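Local coordinates for kunitz-type serine protease inhibitor homolog calcicludine (Dendroaspis angusticeps, PDB 5YV7), which probably blocks L-type calcium channels as a snake-venom toxin built on the Kunitz-type protease inhibitor fold, at residues W1-E9 / E52-K60. Residues are numbered along the deposited sequence; the frame is centred on the assembly and turned at random.
Sequences WQPPWYCKE and ECRKKCLGK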
ATOM      1  N   TRP A   1     -11.981  13.491  -7.214  1.00 37.52           N
ATOM      2  CA  TRP A   1     -10.756  12.698  -7.260  1.00 36.85           C
ATOM      3  C   TRP A   1     -11.030  11.198  -7.205  1.00 38.09           C
ATOM      4  O   TRP A   1     -11.842  10.727  -6.403  1.00 38.89           O
ATOM      5  CB  TRP A   1      -9.808  13.070  -6.112  1.00 35.30           C
ATOM      6  CG  TRP A   1      -8.666  12.089  -5.977  1.00 36.84           C
ATOM      7  CD1 TRP A   1      -8.638  10.962  -5.198  1.00 36.74           C
ATOM      8  CD2 TRP A   1      -7.402  12.132  -6.663  1.00 35.98           C
ATOM      9  NE1 TRP A   1      -7.441  10.312  -5.352  1.00 38.61           N
ATOM     10  CE2 TRP A   1      -6.663  11.003  -6.246  1.00 40.69           C
ATOM     11  CE3 TRP A   1      -6.823  13.015  -7.583  1.00 36.04           C
ATOM     12  CZ2 TRP A   1      -5.369  10.730  -6.720  1.00 39.15           C
ATOM     13  CZ3 TRP A   1      -5.541  12.746  -8.055  1.00 39.29           C
ATOM     14  CH2 TRP A   1      -4.826  11.613  -7.619  1.00 38.60           C
ATOM     15  N   GLN A   2     -10.330  10.456  -8.063  1.00 35.32           N
ATOM     16  CA  GLN A   2     -10.271   9.004  -8.029  1.00 38.27           C
ATOM     17  C   GLN A   2      -8.820   8.552  -7.933  1.00 39.75           C
ATOM     18  O   GLN A   2      -7.951   9.127  -8.596  1.00 39.15           O
ATOM     19  CB  GLN A   2     -10.911   8.384  -9.280  1.00 37.39           C
ATOM     20  CG  GLN A   2     -12.350   8.785  -9.514  1.00 35.05           C
ATOM     21  CD  GLN A   2     -12.866   8.263 -10.846  1.00 40.29           C
ATOM     22  OE1 GLN A   2     -12.367   8.639 -11.911  1.00 37.96           O
ATOM     23  NE2 GLN A   2     -13.868   7.386 -10.791  1.00 37.43           N
ATOM     24  N   PRO A   3      -8.524   7.544  -7.119  1.00 40.72           N
ATOM     25  CA  PRO A   3      -7.137   7.055  -6.998  1.00 37.69           C
ATOM     26  C   PRO A   3      -6.714   6.281  -8.236  1.00 37.21           C
ATOM     27  O   PRO A   3      -7.563   5.737  -8.956  1.00 36.09           O
ATOM     28  CB  PRO A   3      -7.198   6.142  -5.769  1.00 34.96           C
ATOM     29  CG  PRO A   3      -8.594   5.658  -5.743  1.00 37.84           C
ATOM     30  CD  PRO A   3      -9.442   6.824  -6.221  1.00 38.03           C
ATOM     31  N   PRO A   4      -5.413   6.227  -8.515  1.00 38.87           N
ATOM     32  CA  PRO A   4      -4.908   5.364  -9.591  1.00 35.73           C
ATOM     33  C   PRO A   4      -5.104   3.889  -9.259  1.00 39.84           C
ATOM     34  O   PRO A   4      -5.372   3.511  -8.116  1.00 38.88           O
ATOM     35  CB  PRO A   4      -3.423   5.723  -9.675  1.00 37.27           C
ATOM     36  CG  PRO A   4      -3.077   6.242  -8.308  1.00 38.17           C
ATOM     37  CD  PRO A   4      -4.328   6.946  -7.823  1.00 40.88           C
ATOM     38  N   TRP A   5      -4.928   3.052 -10.294  1.00 37.00           N
ATOM     39  CA  TRP A   5      -5.365   1.658 -10.232  1.00 38.29           C
ATOM     40  C   TRP A   5      -4.643   0.885  -9.133  1.00 41.77           C
ATOM     41  O   TRP A   5      -5.246   0.042  -8.454  1.00 39.67           O
ATOM     42  CB  TRP A   5      -5.145   0.976 -11.587  1.00 36.82           C
ATOM     43  CG  TRP A   5      -3.682   0.755 -11.899  1.00 38.67           C
ATOM     44  CD1 TRP A   5      -2.827   1.641 -12.499  1.00 37.37           C
ATOM     45  CD2 TRP A   5      -2.898  -0.409 -11.590  1.00 35.12           C
ATOM     46  NE1 TRP A   5      -1.568   1.101 -12.587  1.00 38.04           N
ATOM     47  CE2 TRP A   5      -1.582  -0.157 -12.038  1.00 38.64           C
ATOM     48  CE3 TRP A   5      -3.179  -1.636 -10.976  1.00 39.08           C
ATOM     49  CZ2 TRP A   5      -0.544  -1.098 -11.899  1.00 39.91           C
ATOM     50  CZ3 TRP A   5      -2.138  -2.581 -10.836  1.00 37.17           C
ATOM     51  CH2 TRP A   5      -0.841  -2.297 -11.290  1.00 33.25           C
ATOM     52  N   TYR A   6      -3.346   1.138  -8.952  1.00 41.24           N
ATOM     53  CA  TYR A   6      -2.594   0.323  -8.014  1.00 40.71           C
ATOM     54  C   TYR A   6      -3.021   0.571  -6.576  1.00 42.04           C
ATOM     55  O   TYR A   6      -2.828  -0.310  -5.730  1.00 41.87           O
ATOM     56  CB  TYR A   6      -1.097   0.560  -8.177  1.00 39.89           C
ATOM     57  CG  TYR A   6      -0.661   2.004  -8.217  1.00 41.24           C
ATOM     58  CD1 TYR A   6      -0.321   2.677  -7.051  1.00 40.96           C
ATOM     59  CD2 TYR A   6      -0.548   2.684  -9.427  1.00 39.72           C
ATOM     60  CE1 TYR A   6       0.099   3.993  -7.082  1.00 39.61           C
ATOM     61  CE2 TYR A   6      -0.124   3.996  -9.471  1.00 37.17           C
ATOM     62  CZ  TYR A   6       0.199   4.649  -8.295  1.00 42.45           C
ATOM     63  OH  TYR A   6       0.621   5.962  -8.322  1.00 42.56           O
ATOM     64  N   CYS A   7      -3.627   1.729  -6.292  1.00 38.22           N
ATOM     65  CA  CYS A   7      -4.163   2.006  -4.966  1.00 39.79           C
ATOM     66  C   CYS A   7      -5.416   1.198  -4.660  1.00 39.22           C
ATOM     67  O   CYS A   7      -5.850   1.167  -3.503  1.00 39.82           O
ATOM     68  CB  CYS A   7      -4.452   3.504  -4.830  1.00 38.07           C
ATOM     69  SG  CYS A   7      -2.982   4.520  -5.081  1.00 43.57           S
ATOM     70  N   LYS A   8      -6.006   0.548  -5.659  1.00 39.65           N
ATOM     71  CA  LYS A   8      -7.204  -0.254  -5.466  1.00 42.73           C
ATOM     72  C   LYS A   8      -6.908  -1.744  -5.361  1.00 42.25           C
ATOM     73  O   LYS A   8      -7.837  -2.533  -5.165  1.00 44.28           O
ATOM     74  CB  LYS A   8      -8.190  -0.020  -6.613  1.00 41.95           C
ATOM     75  CG  LYS A   8      -9.078   1.204  -6.479  1.00 51.02           C
ATOM     76  CD  LYS A   8      -9.376   1.820  -7.852  1.00 45.16           C
ATOM     77  CE  LYS A   8     -10.857   1.837  -8.206  1.00 51.40           C
ATOM     78  NZ  LYS A   8     -11.093   2.613  -9.494  1.00 49.47           N
ATOM     79  N   GLU A   9      -5.653  -2.146  -5.505  1.00 39.97           N
ATOM     80  CA  GLU A   9      -5.311  -3.550  -5.374  1.00 41.86           C
ATOM     81  C   GLU A   9      -5.409  -3.975  -3.910  1.00 41.53           C
ATOM     82  O   GLU A   9      -5.225  -3.156  -3.008  1.00 42.90           O
ATOM     83  CB  GLU A   9      -3.907  -3.802  -5.904  1.00 41.61           C
ATOM     84  CG  GLU A   9      -3.763  -3.523  -7.395  1.00 41.41           C
ATOM     85  CD  GLU A   9      -4.315  -4.651  -8.234  1.00 45.49           C
ATOM     86  OE1 GLU A   9      -3.726  -5.759  -8.194  1.00 54.24           O
ATOM     87  OE2 GLU A   9      -5.339  -4.434  -8.916  1.00 43.20           O
ATOM     88  N   GLU A  52       4.281   9.037   0.871  1.00 43.76           N
ATOM     89  CA  GLU A  52       4.283   8.559  -0.503  1.00 45.26           C
ATOM     90  C   GLU A  52       2.935   7.951  -0.864  1.00 44.84           C
ATOM     91  O   GLU A  52       2.435   8.155  -1.976  1.00 44.57           O
ATOM     92  CB  GLU A  52       5.410   7.547  -0.708  1.00 44.40           C
ATOM     93  CG  GLU A  52       5.534   7.043  -2.132  1.00 43.91           C
ATOM     94  CD  GLU A  52       6.222   5.677  -2.242  1.00 56.03           C
ATOM     95  OE1 GLU A  52       6.094   5.052  -3.320  1.00 60.74           O
ATOM     96  OE2 GLU A  52       6.896   5.228  -1.277  1.00 54.14           O
ATOM     97  N   CYS A  53       2.315   7.232   0.078  1.00 42.69           N
ATOM     98  CA  CYS A  53       0.981   6.688  -0.165  1.00 43.07           C
ATOM     99  C   CYS A  53      -0.041   7.805  -0.390  1.00 44.37           C
ATOM    100  O   CYS A  53      -0.850   7.747  -1.325  1.00 42.87           O
ATOM    101  CB  CYS A  53       0.560   5.791   0.997  1.00 38.44           C
ATOM    102  SG  CYS A  53      -1.126   5.132   0.851  1.00 39.38           S
ATOM    103  N   ARG A  54      -0.016   8.839   0.452  1.00 43.36           N
ATOM    104  CA  ARG A  54      -0.976   9.926   0.299  1.00 42.39           C
ATOM    105  C   ARG A  54      -0.738  10.695  -0.989  1.00 42.40           C
ATOM    106  O   ARG A  54      -1.691  11.137  -1.640  1.00 43.62           O
ATOM    107  CB  ARG A  54      -0.909  10.862   1.499  1.00 42.10           C
ATOM    108  CG  ARG A  54      -1.577  10.281   2.711  1.00 44.84           C
ATOM    109  CD  ARG A  54      -1.051  10.903   3.958  1.00 41.95           C
ATOM    110  NE  ARG A  54      -1.917  10.604   5.083  1.00 42.31           N
ATOM    111  CZ  ARG A  54      -1.588  10.835   6.350  1.00 44.06           C
ATOM    112  NH1 ARG A  54      -0.408  11.367   6.651  1.00 45.03           N
ATOM    113  NH2 ARG A  54      -2.439  10.538   7.315  1.00 47.39           N
ATOM    114  N   LYS A  55       0.525  10.858  -1.374  1.00 43.03           N
ATOM    115  CA  LYS A  55       0.828  11.569  -2.607  1.00 43.73           C
ATOM    116  C   LYS A  55       0.245  10.836  -3.806  1.00 43.94           C
ATOM    117  O   LYS A  55      -0.446  11.434  -4.639  1.00 43.72           O
ATOM    118  CB  LYS A  55       2.339  11.742  -2.755  1.00 45.46           C
ATOM    119  CG  LYS A  55       2.759  12.389  -4.066  1.00 45.84           C
ATOM    120  CD  LYS A  55       4.159  12.976  -3.963  1.00 51.98           C
ATOM    121  CE  LYS A  55       5.057  12.486  -5.084  1.00 59.48           C
ATOM    122  NZ  LYS A  55       6.057  13.515  -5.493  1.00 68.08           N
ATOM    123  N   LYS A  56       0.479   9.525  -3.886  1.00 41.98           N
ATOM    124  CA  LYS A  56       0.089   8.779  -5.074  1.00 41.28           C
ATOM    125  C   LYS A  56      -1.394   8.432  -5.068  1.00 40.54           C
ATOM    126  O   LYS A  56      -2.058   8.541  -6.100  1.00 42.34           O
ATOM    127  CB  LYS A  56       0.941   7.511  -5.197  1.00 43.46           C
ATOM    128  CG  LYS A  56       2.412   7.802  -5.476  1.00 44.42           C
ATOM    129  CD  LYS A  56       3.127   6.611  -6.081  1.00 56.40           C
ATOM    130  CE  LYS A  56       4.607   6.569  -5.687  1.00 62.80           C
ATOM    131  NZ  LYS A  56       5.232   5.244  -5.993  1.00 61.20           N
ATOM    132  N   CYS A  57      -1.937   8.027  -3.925  1.00 41.48           N
ATOM    133  CA  CYS A  57      -3.299   7.510  -3.888  1.00 39.37           C
ATOM    134  C   CYS A  57      -4.339   8.589  -3.622  1.00 43.27           C
ATOM    135  O   CYS A  57      -5.486   8.450  -4.067  1.00 38.45           O
ATOM    136  CB  CYS A  57      -3.412   6.410  -2.827  1.00 36.05           C
ATOM    137  SG  CYS A  57      -2.367   4.993  -3.209  1.00 42.11           S
ATOM    138  N   LEU A  58      -3.981   9.649  -2.893  1.00 40.13           N
ATOM    139  CA  LEU A  58      -4.912  10.743  -2.676  1.00 42.86           C
ATOM    140  C   LEU A  58      -4.619  11.953  -3.554  1.00 42.54           C
ATOM    141  O   LEU A  58      -5.497  12.804  -3.718  1.00 38.87           O
ATOM    142  CB  LEU A  58      -4.906  11.158  -1.198  1.00 40.27           C
ATOM    143  CG  LEU A  58      -5.498  10.112  -0.250  1.00 38.25           C
ATOM    144  CD1 LEU A  58      -5.323  10.519   1.210  1.00 37.60           C
ATOM    145  CD2 LEU A  58      -6.954   9.874  -0.557  1.00 35.35           C
ATOM    146  N   GLY A  59      -3.431  12.029  -4.144  1.00 41.81           N
ATOM    147  CA  GLY A  59      -3.054  13.219  -4.869  1.00 41.81           C
ATOM    148  C   GLY A  59      -2.530  14.327  -3.994  1.00 44.54           C
ATOM    149  O   GLY A  59      -2.432  15.469  -4.452  1.00 44.76           O
ATOM    150  N   LYS A  60      -2.181  14.030  -2.747  1.00 43.09           N
ATOM    151  CA  LYS A  60      -1.702  15.057  -1.839  1.00 45.70           C
ATOM    152  C   LYS A  60      -0.415  15.699  -2.339  1.00 48.89           C
ATOM    153  O   LYS A  60      -0.259  16.921  -2.240  1.00 48.72           O
ATOM    154  CB  LYS A  60      -1.483  14.490  -0.443  1.00 44.44           C
ATOM    155  CG  LYS A  60      -1.040  15.540   0.546  1.00 44.55           C
ATOM    156  CD  LYS A  60      -1.022  15.014   1.969  1.00 45.34           C
ATOM    157  CE  LYS A  60      -0.399  16.038   2.892  1.00 38.00           C
ATOM    158  NZ  LYS A  60      -0.191  15.441   4.217  1.00 47.21           N
ATOM    159  OXT LYS A  60       0.480  15.017  -2.844  1.00 45.66           O
TER
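Trp1 lays its indole over the C-terminal end of helix 50-58. CB points toward the helix, and with CG anti to the backbone N (chi1 169°) the ring is carried over the last turn. Leu58 O lies over the ring centre, 3.3 Å from Trp1 CE2 and next nearest to CD2, with CG, CD1 and CE3 farther off. On the pyrrole edge, Trp1 NE1 donates to Cys57 O at 3.0 Å, a bent bond (142°) with the acceptor close to the ring plane. Farther out, Trp1 CZ2 meets Gly59 N at 3.5 Å, while CZ3 and CH2 face Gly59 CA, Trp1 CH2 at 3.6 Å, in a CH-pi contact. Tryptophan suits the place because one flat group offers both an N-H and a broad face to the peptide groups of a helix end. Gly59 takes positive phi (82°), easy for glycine, and without a side chain its CA can approach the ring.

Pro3 CB lies against Cys57 O, and Pro4 CD reaches Lys56 O at 3.3 Å; proline, lacking a backbone N-H, suits an extended chain passing carbonyls. Beyond them the Cys7 SG to Cys57 SG disulfide (2.0 Å) ties the segments covalently, beside Phe25 of strand 20-26. Tyr6 crosses Lys56 at about a right angle, Lys56 CB at its ring edge and Tyr6 OH 3.4 Å from Lys56 CD; lysine's long aliphatic chain packs here while NZ forms a salt bridge with Glu52 OE1. Joining the N-terminal turn to the C-terminal helix through a disulfide is a hallmark of the Kunitz/BPTI fold.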